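N-(5'-phosphoribosyl)anthranilate isomerase (Jonesia denitrificans, PDB 4WUI) probably catalyses the isomerisation of N-(5-phospho-beta-D-ribosyl)anthranilate to 1-(2-carboxyphenylamino)-1-deoxy-D-ribulose 5-phosphate, the third step from chorismate to L-tryptophan. Local coordinates at residues Val79-Leu84 against Phe100-Arg105; Glu123-Asp128 against Arg146-Arg151. All coordinates share one frame; numbering follows the deposited sequence.

Contact 1. Residues Val79-Leu84 against Phe100-Arg105; sequences VSVLQL and FPRVWR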
ATOM      1  N   VAL A  79      14.610  -3.473   1.641  1.00  9.61           N
ATOM      2  CA  VAL A  79      13.241  -3.689   1.201  1.00  9.11           C
ATOM      3  C   VAL A  79      13.197  -4.184  -0.260  1.00  9.32           C
ATOM      4  O   VAL A  79      14.110  -3.978  -1.061  1.00 10.46           O
ATOM      5  CB  VAL A  79      12.378  -2.441   1.343  1.00  9.14           C
ATOM      6  CG1 VAL A  79      12.200  -2.062   2.815  1.00  9.47           C
ATOM      7  CG2 VAL A  79      12.914  -1.283   0.501  1.00  9.29           C
ATOM      8  N   SER A  80      12.075  -4.794  -0.607  1.00  9.19           N
ATOM      9  CA  SER A  80      11.803  -5.243  -1.967  1.00  9.91           C
ATOM     10  C   SER A  80      11.423  -4.077  -2.886  1.00  8.88           C
ATOM     11  O   SER A  80      11.739  -4.100  -4.079  1.00  9.33           O
ATOM     12  CB  SER A  80      10.627  -6.255  -1.962  1.00 11.57           C
ATOM     13  OG  SER A  80      10.602  -7.207  -0.889  1.00 13.76           O
ATOM     14  N   VAL A  81      10.651  -3.129  -2.373  1.00  8.14           N
ATOM     15  CA  VAL A  81       9.963  -2.121  -3.178  1.00  7.82           C
ATOM     16  C   VAL A  81      10.115  -0.742  -2.528  1.00  7.43           C
ATOM     17  O   VAL A  81      10.042  -0.629  -1.307  1.00  7.87           O
ATOM     18  CB  VAL A  81       8.455  -2.437  -3.272  1.00  8.14           C
ATOM     19  CG1 VAL A  81       7.680  -1.371  -4.005  1.00  9.06           C
ATOM     20  CG2 VAL A  81       8.191  -3.801  -3.881  1.00  9.01           C
ATOM     21  N   LEU A  82      10.296   0.275  -3.367  1.00  7.78           N
ATOM     22  CA  LEU A  82      10.220   1.678  -2.961  1.00  7.63           C
ATOM     23  C   LEU A  82       8.916   2.275  -3.453  1.00  7.36           C
ATOM     24  O   LEU A  82       8.693   2.337  -4.668  1.00  8.12           O
ATOM     25  CB  LEU A  82      11.418   2.440  -3.530  1.00  8.01           C
ATOM     26  CG  LEU A  82      11.434   3.950  -3.283  1.00  9.03           C
ATOM     27  CD1 LEU A  82      11.449   4.292  -1.803  1.00  9.49           C
ATOM     28  CD2 LEU A  82      12.637   4.583  -3.968  1.00 10.32           C
ATOM     29  N   GLN A  83       8.037   2.704  -2.532  1.00  7.41           N
ATOM     30  CA  GLN A  83       6.767   3.313  -2.852  1.00  7.60           C
ATOM     31  C   GLN A  83       6.835   4.820  -2.583  1.00  7.94           C
ATOM     32  O   GLN A  83       7.131   5.242  -1.457  1.00  8.75           O
ATOM     33  CB  GLN A  83       5.616   2.688  -2.038  1.00  7.79           C
ATOM     34  CG  GLN A  83       4.282   3.326  -2.280  1.00  8.26           C
ATOM     35  CD  GLN A  83       3.185   2.771  -1.409  1.00  8.91           C
ATOM     36  OE1 GLN A  83       3.085   1.560  -1.218  1.00  9.78           O
ATOM     37  NE2 GLN A  83       2.350   3.648  -0.873  1.00 10.07           N
ATOM     38  N   LEU A  84       6.546   5.616  -3.613  1.00  8.13           N
ATOM     39  CA  LEU A  84       6.628   7.061  -3.572  1.00  8.48           C
ATOM     40  C   LEU A  84       5.228   7.647  -3.480  1.00  9.69           C
ATOM     41  O   LEU A  84       4.369   7.397  -4.329  1.00 11.51           O
ATOM     42  CB  LEU A  84       7.295   7.565  -4.858  1.00  8.76           C
ATOM     43  CG  LEU A  84       8.679   7.015  -5.118  1.00  9.62           C
ATOM     44  CD1 LEU A  84       9.194   7.479  -6.476  1.00 10.76           C
ATOM     45  CD2 LEU A  84       9.633   7.361  -4.006  1.00  9.79           C
ATOM     46  N   PHE A 100      16.497   1.605  -9.037  1.00  9.96           N
ATOM     47  CA  PHE A 100      16.043   0.627  -8.030  1.00 10.02           C
ATOM     48  C   PHE A 100      15.068  -0.297  -8.738  1.00 10.21           C
ATOM     49  O   PHE A 100      14.322   0.162  -9.588  1.00 10.87           O
ATOM     50  CB  PHE A 100      15.368   1.355  -6.842  1.00  9.90           C
ATOM     51  CG  PHE A 100      15.076   0.436  -5.684  1.00  9.78           C
ATOM     52  CD1 PHE A 100      16.081   0.061  -4.794  1.00 10.61           C
ATOM     53  CD2 PHE A 100      13.821  -0.145  -5.550  1.00  9.53           C
ATOM     54  CE1 PHE A 100      15.847  -0.835  -3.788  1.00 11.75           C
ATOM     55  CE2 PHE A 100      13.584  -1.053  -4.537  1.00 10.34           C
ATOM     56  CZ  PHE A 100      14.602  -1.403  -3.664  1.00 11.31           C
ATOM     57  N   PRO A 101      15.110  -1.618  -8.437  0.51 10.59           N
ATOM     58  CA  PRO A 101      14.388  -2.607  -9.262  0.51 10.71           C
ATOM     59  C   PRO A 101      12.863  -2.486  -9.286  0.51  9.75           C
ATOM     60  O   PRO A 101      12.253  -2.798 -10.321  0.51  9.71           O
ATOM     61  CB  PRO A 101      14.813  -3.953  -8.637  0.51 11.43           C
ATOM     62  CG  PRO A 101      16.195  -3.665  -8.170  0.51 11.76           C
ATOM     63  CD  PRO A 101      16.101  -2.295  -7.579  0.51 11.22           C
ATOM     64  N   ARG A 102      12.259  -2.051  -8.181  1.00  9.15           N
ATOM     65  CA  ARG A 102      10.800  -2.070  -8.011  1.00  8.56           C
ATOM     66  C   ARG A 102      10.354  -0.776  -7.379  1.00  8.28           C
ATOM     67  O   ARG A 102      10.624  -0.534  -6.212  1.00  8.54           O
ATOM     68  CB  ARG A 102      10.367  -3.255  -7.154  1.00  8.62           C
ATOM     69  CG  ARG A 102      10.856  -4.612  -7.640  1.00  9.32           C
ATOM     70  CD  ARG A 102      10.327  -5.756  -6.802  1.00  9.26           C
ATOM     71  NE  ARG A 102       8.894  -5.875  -6.962  1.00  9.15           N
ATOM     72  CZ  ARG A 102       8.137  -6.628  -6.187  1.00  9.60           C
ATOM     73  NH1 ARG A 102       8.672  -7.396  -5.241  1.00 10.33           N
ATOM     74  NH2 ARG A 102       6.829  -6.610  -6.335  1.00 10.27           N
ATOM     75  N   VAL A 103       9.721   0.081  -8.186  1.00  8.15           N
ATOM     76  CA  VAL A 103       9.232   1.391  -7.751  1.00  8.26           C
ATOM     77  C   VAL A 103       7.739   1.471  -7.974  1.00  7.94           C
ATOM     78  O   VAL A 103       7.249   1.126  -9.058  1.00  8.75           O
ATOM     79  CB  VAL A 103       9.981   2.538  -8.452  1.00  8.70           C
ATOM     80  CG1 VAL A 103       9.386   3.893  -8.094  1.00  9.86           C
ATOM     81  CG2 VAL A 103      11.482   2.464  -8.122  1.00  9.34           C
ATOM     82  N   TRP A 104       7.011   1.897  -6.951  1.00  7.87           N
ATOM     83  CA  TRP A 104       5.568   2.103  -7.018  1.00  7.97           C
ATOM     84  C   TRP A 104       5.284   3.600  -6.943  1.00  8.78           C
ATOM     85  O   TRP A 104       5.891   4.311  -6.157  1.00  9.13           O
ATOM     86  CB  TRP A 104       4.843   1.356  -5.914  1.00  8.35           C
ATOM     87  CG  TRP A 104       4.936  -0.130  -5.981  1.00  8.11           C
ATOM     88  CD1 TRP A 104       5.544  -0.893  -6.917  1.00  8.47           C
ATOM     89  CD2 TRP A 104       4.334  -1.031  -5.066  1.00  8.64           C
ATOM     90  NE1 TRP A 104       5.383  -2.216  -6.638  1.00  8.82           N
ATOM     91  CE2 TRP A 104       4.629  -2.336  -5.506  1.00  9.04           C
ATOM     92  CE3 TRP A 104       3.599  -0.854  -3.897  1.00  9.55           C
ATOM     93  CZ2 TRP A 104       4.231  -3.468  -4.796  1.00 10.38           C
ATOM     94  CZ3 TRP A 104       3.190  -1.983  -3.216  1.00 10.70           C
ATOM     95  CH2 TRP A 104       3.517  -3.262  -3.648  1.00 11.03           C
ATOM     96  N   ARG A 105       4.362   4.039  -7.791  1.00 10.43           N
ATOM     97  CA  ARG A 105       3.886   5.405  -7.898  1.00 11.75           C
ATOM     98  C   ARG A 105       2.521   5.448  -7.165  1.00 12.53           C
ATOM     99  O   ARG A 105       1.610   4.749  -7.518  1.00 12.79           O
ATOM    100  CB  ARG A 105       3.798   5.834  -9.420  1.00 12.40           C
ATOM    101  CG  ARG A 105       3.266   7.238  -9.671  1.00 13.15           C
ATOM    102  CD  ARG A 105       3.515   7.754 -11.059  1.00 14.47           C
ATOM    103  NE  ARG A 105       2.816   7.034 -12.108  1.00 14.91           N
ATOM    104  CZ  ARG A 105       1.664   7.389 -12.666  1.00 15.37           C
ATOM    105  NH1 ARG A 105       0.969   8.407 -12.224  1.00 16.15           N
ATOM    106  NH2 ARG A 105       1.175   6.639 -13.629  1.00 16.08           N
TER
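Strands 81-84 and 103-105 pair in parallel inside the closed eight-stranded (beta-alpha)8 barrel, as the two strands of a beta-alpha-beta unit whose crossover helix is 90-99. Three nearly straight backbone bonds join them: Leu82 N to Arg102 O (3.0 Å), Trp104 N to Leu82 O and Leu84 N to Trp104 O. On the Gln83/Trp104 face of the sheet, Val81 divides its two methyls between two flat groups. CG1 stands over the five-membered ring of Trp104, 3.4 Å from its centroid and 3° off the normal, a CH-pi contact. Val81 CG2 sits over the centre of one face of the Arg102 guanidinium, 3.6 Å from Arg102 CZ. CG of Trp104 lies beside its own backbone N (chi1 -65°), which brings the indole across the Val81 methyls; its NE1 bonds to Glu123. A leucine in place of Trp104 would probably leave Val81 CG1 without its aromatic face and Glu123 without the indole N-H. On the opposite face of the sheet Leu84 CD1 meets Val103 CG1. Arg102 also forms salt bridges to Glu123 and Asp57, which probably balance its charge, while a methyl covers one flat side.

Contact 2. Residues Glu123-Asp128 against Arg146-Arg151; sequences ELLLLD and RRPTGR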
ATOM      1  N   GLU A 123       6.487   0.074 -11.574  1.00  9.43           N
ATOM      2  CA  GLU A 123       5.963  -1.263 -11.674  1.00 10.39           C
ATOM      3  C   GLU A 123       4.452  -1.329 -11.460  1.00  9.73           C
ATOM      4  O   GLU A 123       3.765  -2.200 -11.995  1.00 10.79           O
ATOM      5  CB  GLU A 123       6.647  -2.072 -10.530  1.00 12.26           C
ATOM      6  CG  GLU A 123       6.216  -3.485 -10.377  1.00 13.24           C
ATOM      7  CD  GLU A 123       6.985  -4.106  -9.231  1.00 12.00           C
ATOM      8  OE1 GLU A 123       8.162  -4.418  -9.426  1.00 12.71           O
ATOM      9  OE2 GLU A 123       6.420  -4.322  -8.146  1.00 12.64           O
ATOM     10  N   LEU A 124       3.958  -0.443 -10.605  1.00  9.19           N
ATOM     11  CA  LEU A 124       2.602  -0.502 -10.095  1.00  9.49           C
ATOM     12  C   LEU A 124       2.199   0.902  -9.684  1.00  8.78           C
ATOM     13  O   LEU A 124       3.039   1.694  -9.237  1.00  9.09           O
ATOM     14  CB  LEU A 124       2.585  -1.477  -8.920  1.00 10.08           C
ATOM     15  CG  LEU A 124       1.285  -1.595  -8.124  1.00 10.02           C
ATOM     16  CD1 LEU A 124       1.142  -2.995  -7.573  1.00 10.33           C
ATOM     17  CD2 LEU A 124       1.194  -0.561  -6.995  1.00  9.43           C
ATOM     18  N   LEU A 125       0.914   1.192  -9.828  1.00  9.05           N
ATOM     19  CA  LEU A 125       0.302   2.435  -9.410  1.00  9.44           C
ATOM     20  C   LEU A 125      -0.667   2.182  -8.241  1.00  8.77           C
ATOM     21  O   LEU A 125      -1.508   1.286  -8.331  1.00  9.43           O
ATOM     22  CB  LEU A 125      -0.482   2.992 -10.594  1.00 11.82           C
ATOM     23  CG  LEU A 125      -1.163   4.321 -10.480  1.00 13.90           C
ATOM     24  CD1 LEU A 125      -0.189   5.414 -10.197  1.00 15.19           C
ATOM     25  CD2 LEU A 125      -1.881   4.610 -11.794  1.00 16.24           C
ATOM     26  N   LEU A 126      -0.537   2.954  -7.170  0.66  9.28           N
ATOM     27  CA  LEU A 126      -1.459   2.881  -6.056  0.66 10.39           C
ATOM     28  C   LEU A 126      -2.372   4.101  -6.206  0.66 10.25           C
ATOM     29  O   LEU A 126      -1.885   5.244  -6.250  0.66 11.51           O
ATOM     30  CB  LEU A 126      -0.683   2.828  -4.752  0.66 12.71           C
ATOM     31  CG  LEU A 126      -1.549   2.708  -3.511  0.66 14.77           C
ATOM     32  CD1 LEU A 126      -0.728   2.078  -2.415  0.66 15.26           C
ATOM     33  CD2 LEU A 126      -2.010   4.066  -3.070  0.66 15.80           C
ATOM     34  N   LEU A 127      -3.676   3.849  -6.330  0.66  9.66           N
ATOM     35  CA  LEU A 127      -4.669   4.890  -6.543  0.66  9.79           C
ATOM     36  C   LEU A 127      -5.536   5.016  -5.305  0.66 10.38           C
ATOM     37  O   LEU A 127      -6.252   4.072  -4.950  0.66 10.44           O
ATOM     38  CB  LEU A 127      -5.528   4.545  -7.743  0.66 10.85           C
ATOM     39  CG  LEU A 127      -6.588   5.548  -8.140  0.66 12.77           C
ATOM     40  CD1 LEU A 127      -5.951   6.890  -8.428  0.66 13.95           C
ATOM     41  CD2 LEU A 127      -7.357   4.994  -9.366  0.66 13.53           C
ATOM     42  N   ASP A 128      -5.490   6.183  -4.671  0.66 12.06           N
ATOM     43  CA  ASP A 128      -6.245   6.410  -3.433  0.66 14.28           C
ATOM     44  C   ASP A 128      -7.482   7.225  -3.735  0.66 14.13           C
ATOM     45  O   ASP A 128      -7.414   8.348  -4.294  0.66 15.31           O
ATOM     46  CB  ASP A 128      -5.374   7.125  -2.401  0.66 16.76           C
ATOM     47  CG  ASP A 128      -5.987   7.171  -1.000  0.66 19.07           C
ATOM     48  OD1 ASP A 128      -6.586   6.174  -0.571  0.66 19.07           O
ATOM     49  OD2 ASP A 128      -5.829   8.197  -0.310  0.66 21.43           O
ATOM     50  N   ARG A 146     -12.040   5.081 -14.751  1.00 11.08           N
ATOM     51  CA  ARG A 146     -10.708   5.524 -14.345  1.00 12.50           C
ATOM     52  C   ARG A 146      -9.809   4.371 -13.910  1.00 12.97           C
ATOM     53  O   ARG A 146      -8.611   4.580 -13.673  1.00 15.39           O
ATOM     54  CB  ARG A 146     -10.813   6.493 -13.187  1.00 13.45           C
ATOM     55  CG  ARG A 146     -11.663   7.691 -13.463  1.00 14.68           C
ATOM     56  CD  ARG A 146     -11.936   8.448 -12.180  1.00 16.33           C
ATOM     57  NE  ARG A 146     -12.972   9.456 -12.343  1.00 17.06           N
ATOM     58  CZ  ARG A 146     -14.286   9.211 -12.338  1.00 18.02           C
ATOM     59  NH1 ARG A 146     -14.762   7.977 -12.184  1.00 17.67           N
ATOM     60  NH2 ARG A 146     -15.141  10.225 -12.472  1.00 19.36           N
ATOM     61  N   ARG A 147     -10.333   3.170 -13.780  1.00 11.86           N
ATOM     62  CA  ARG A 147      -9.528   2.029 -13.329  1.00 11.75           C
ATOM     63  C   ARG A 147      -8.391   1.764 -14.320  1.00 13.09           C
ATOM     64  O   ARG A 147      -8.615   1.660 -15.540  1.00 14.07           O
ATOM     65  CB  ARG A 147     -10.367   0.779 -13.222  1.00 11.52           C
ATOM     66  CG  ARG A 147     -11.299   0.825 -12.055  1.00 10.86           C
ATOM     67  CD  ARG A 147     -12.238  -0.356 -12.011  1.00 10.71           C
ATOM     68  NE  ARG A 147     -13.255  -0.294 -13.064  1.00  9.97           N
ATOM     69  CZ  ARG A 147     -14.185  -1.231 -13.200  1.00 10.31           C
ATOM     70  NH1 ARG A 147     -14.163  -2.312 -12.419  1.00 11.30           N
ATOM     71  NH2 ARG A 147     -15.118  -1.103 -14.118  1.00 10.38           N
ATOM     72  N   PRO A 148      -7.148   1.666 -13.834  1.00 14.16           N
ATOM     73  CA  PRO A 148      -6.026   1.326 -14.732  1.00 14.47           C
ATOM     74  C   PRO A 148      -6.179  -0.052 -15.371  1.00 14.94           C
ATOM     75  O   PRO A 148      -6.711  -0.968 -14.763  1.00 15.62           O
ATOM     76  CB  PRO A 148      -4.825   1.329 -13.786  1.00 15.73           C
ATOM     77  CG  PRO A 148      -5.183   2.301 -12.732  1.00 15.48           C
ATOM     78  CD  PRO A 148      -6.664   2.009 -12.483  1.00 14.81           C
ATOM     79  N   THR A 149      -5.596  -0.217 -16.562  1.00 15.47           N
ATOM     80  CA  THR A 149      -5.532  -1.526 -17.187  1.00 16.03           C
ATOM     81  C   THR A 149      -4.348  -2.374 -16.712  1.00 14.98           C
ATOM     82  O   THR A 149      -4.360  -3.601 -16.926  1.00 16.89           O
ATOM     83  CB  THR A 149      -5.480  -1.418 -18.724  1.00 18.21           C
ATOM     84  OG1 THR A 149      -4.300  -0.699 -19.102  1.00 18.92           O
ATOM     85  CG2 THR A 149      -6.725  -0.686 -19.263  1.00 19.71           C
ATOM     86  N   GLY A 150      -3.348  -1.740 -16.097  1.00 12.04           N
ATOM     87  CA  GLY A 150      -2.151  -2.436 -15.639  1.00 10.39           C
ATOM     88  C   GLY A 150      -2.217  -2.849 -14.166  1.00 10.02           C
ATOM     89  O   GLY A 150      -3.290  -3.021 -13.575  1.00 11.19           O
ATOM     90  N   ARG A 151      -1.053  -2.999 -13.557  1.00  8.90           N
ATOM     91  CA  ARG A 151      -0.933  -3.449 -12.170  1.00  8.70           C
ATOM     92  C   ARG A 151      -1.161  -2.264 -11.236  1.00  8.49           C
ATOM     93  O   ARG A 151      -0.442  -1.274 -11.297  1.00  9.61           O
ATOM     94  CB  ARG A 151       0.463  -4.050 -11.953  1.00  9.14           C
ATOM     95  CG  ARG A 151       0.756  -5.227 -12.900  1.00 10.21           C
ATOM     96  CD  ARG A 151       2.118  -5.895 -12.703  1.00 10.95           C
ATOM     97  NE  ARG A 151       3.205  -5.003 -13.066  1.00 11.34           N
ATOM     98  CZ  ARG A 151       4.386  -5.399 -13.507  1.00 11.17           C
ATOM     99  NH1 ARG A 151       4.693  -6.677 -13.612  1.00 11.91           N
ATOM    100  NH2 ARG A 151       5.251  -4.473 -13.862  1.00 12.68           N
TER
HETATM  101  O   HOH W   1       4.102  -1.918 -14.784  1.00 26.88           O
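The Arg151 guanidinium crosses the Glu123 side chain obliquely, with Glu123 CG over one of its faces, 3.7 Å from Arg151 NH2. The contact lies in the (beta-alpha)8 barrel, where strand 124-128 meets the loop leading into its parallel neighbour, strand 152-155; no helix intervenes between the two segments. What the arginine grips is the backbone: NE donates to Glu123 O at 3.1 Å, in the carbonyl plane, though the oxygen is 24° out of the guanidinium plane, and NH2 adds a weak bond to the same oxygen. The bend at chi3 (-67°) turns the end of the Arg151 chain toward this carbonyl. The Glu123 carboxylate is engaged instead by Trp104 and Arg102; its OE1 remains 5.3 Å from Arg151 NH2, too far for a salt bridge, though the opposite charges may still attract. The carboxylate and guanidinium planes are 66° apart.

Two residues along, Leu125 N donates to Arg151 O at 3.2 Å, and the ladder continues with a backbone bond between Leu125 and Leu153. Earlier in the loop, Pro148 lies against the strand: its CG meets Leu125 CD2 (4.1 Å), the side chains crossing at about a right angle, a loose apolar cover. A water closes the Arg151 end, donating to Glu123 O at 2.8 Å and accepting from Arg151 NH2.

Overall arrangement
Contacts 1 and 2 follow one another along the chain, contact 1 closing before contact 2 opens, and their centres lie about 14 Å apart in the same barrel wall. Strands 103-108 and 124-128 are neighbours in the parallel sheet, so the contacts involve strands 81-84, 103-108 and 124-128 and the loop leading into 152-155. They touch directly: the indole of contact 1 reaches the carboxylate of contact 2, Arg105 O lies 2.8 Å from Leu126 N, probably a hydrogen bond, and Trp104 CD1 packs on Leu124 CB. Contact 1 spans a helical crossover, whereas contact 2 is bridged by a stretch without helix or strand. Together they run along three successive strands of the isomerase barrel and the approach to a fourth.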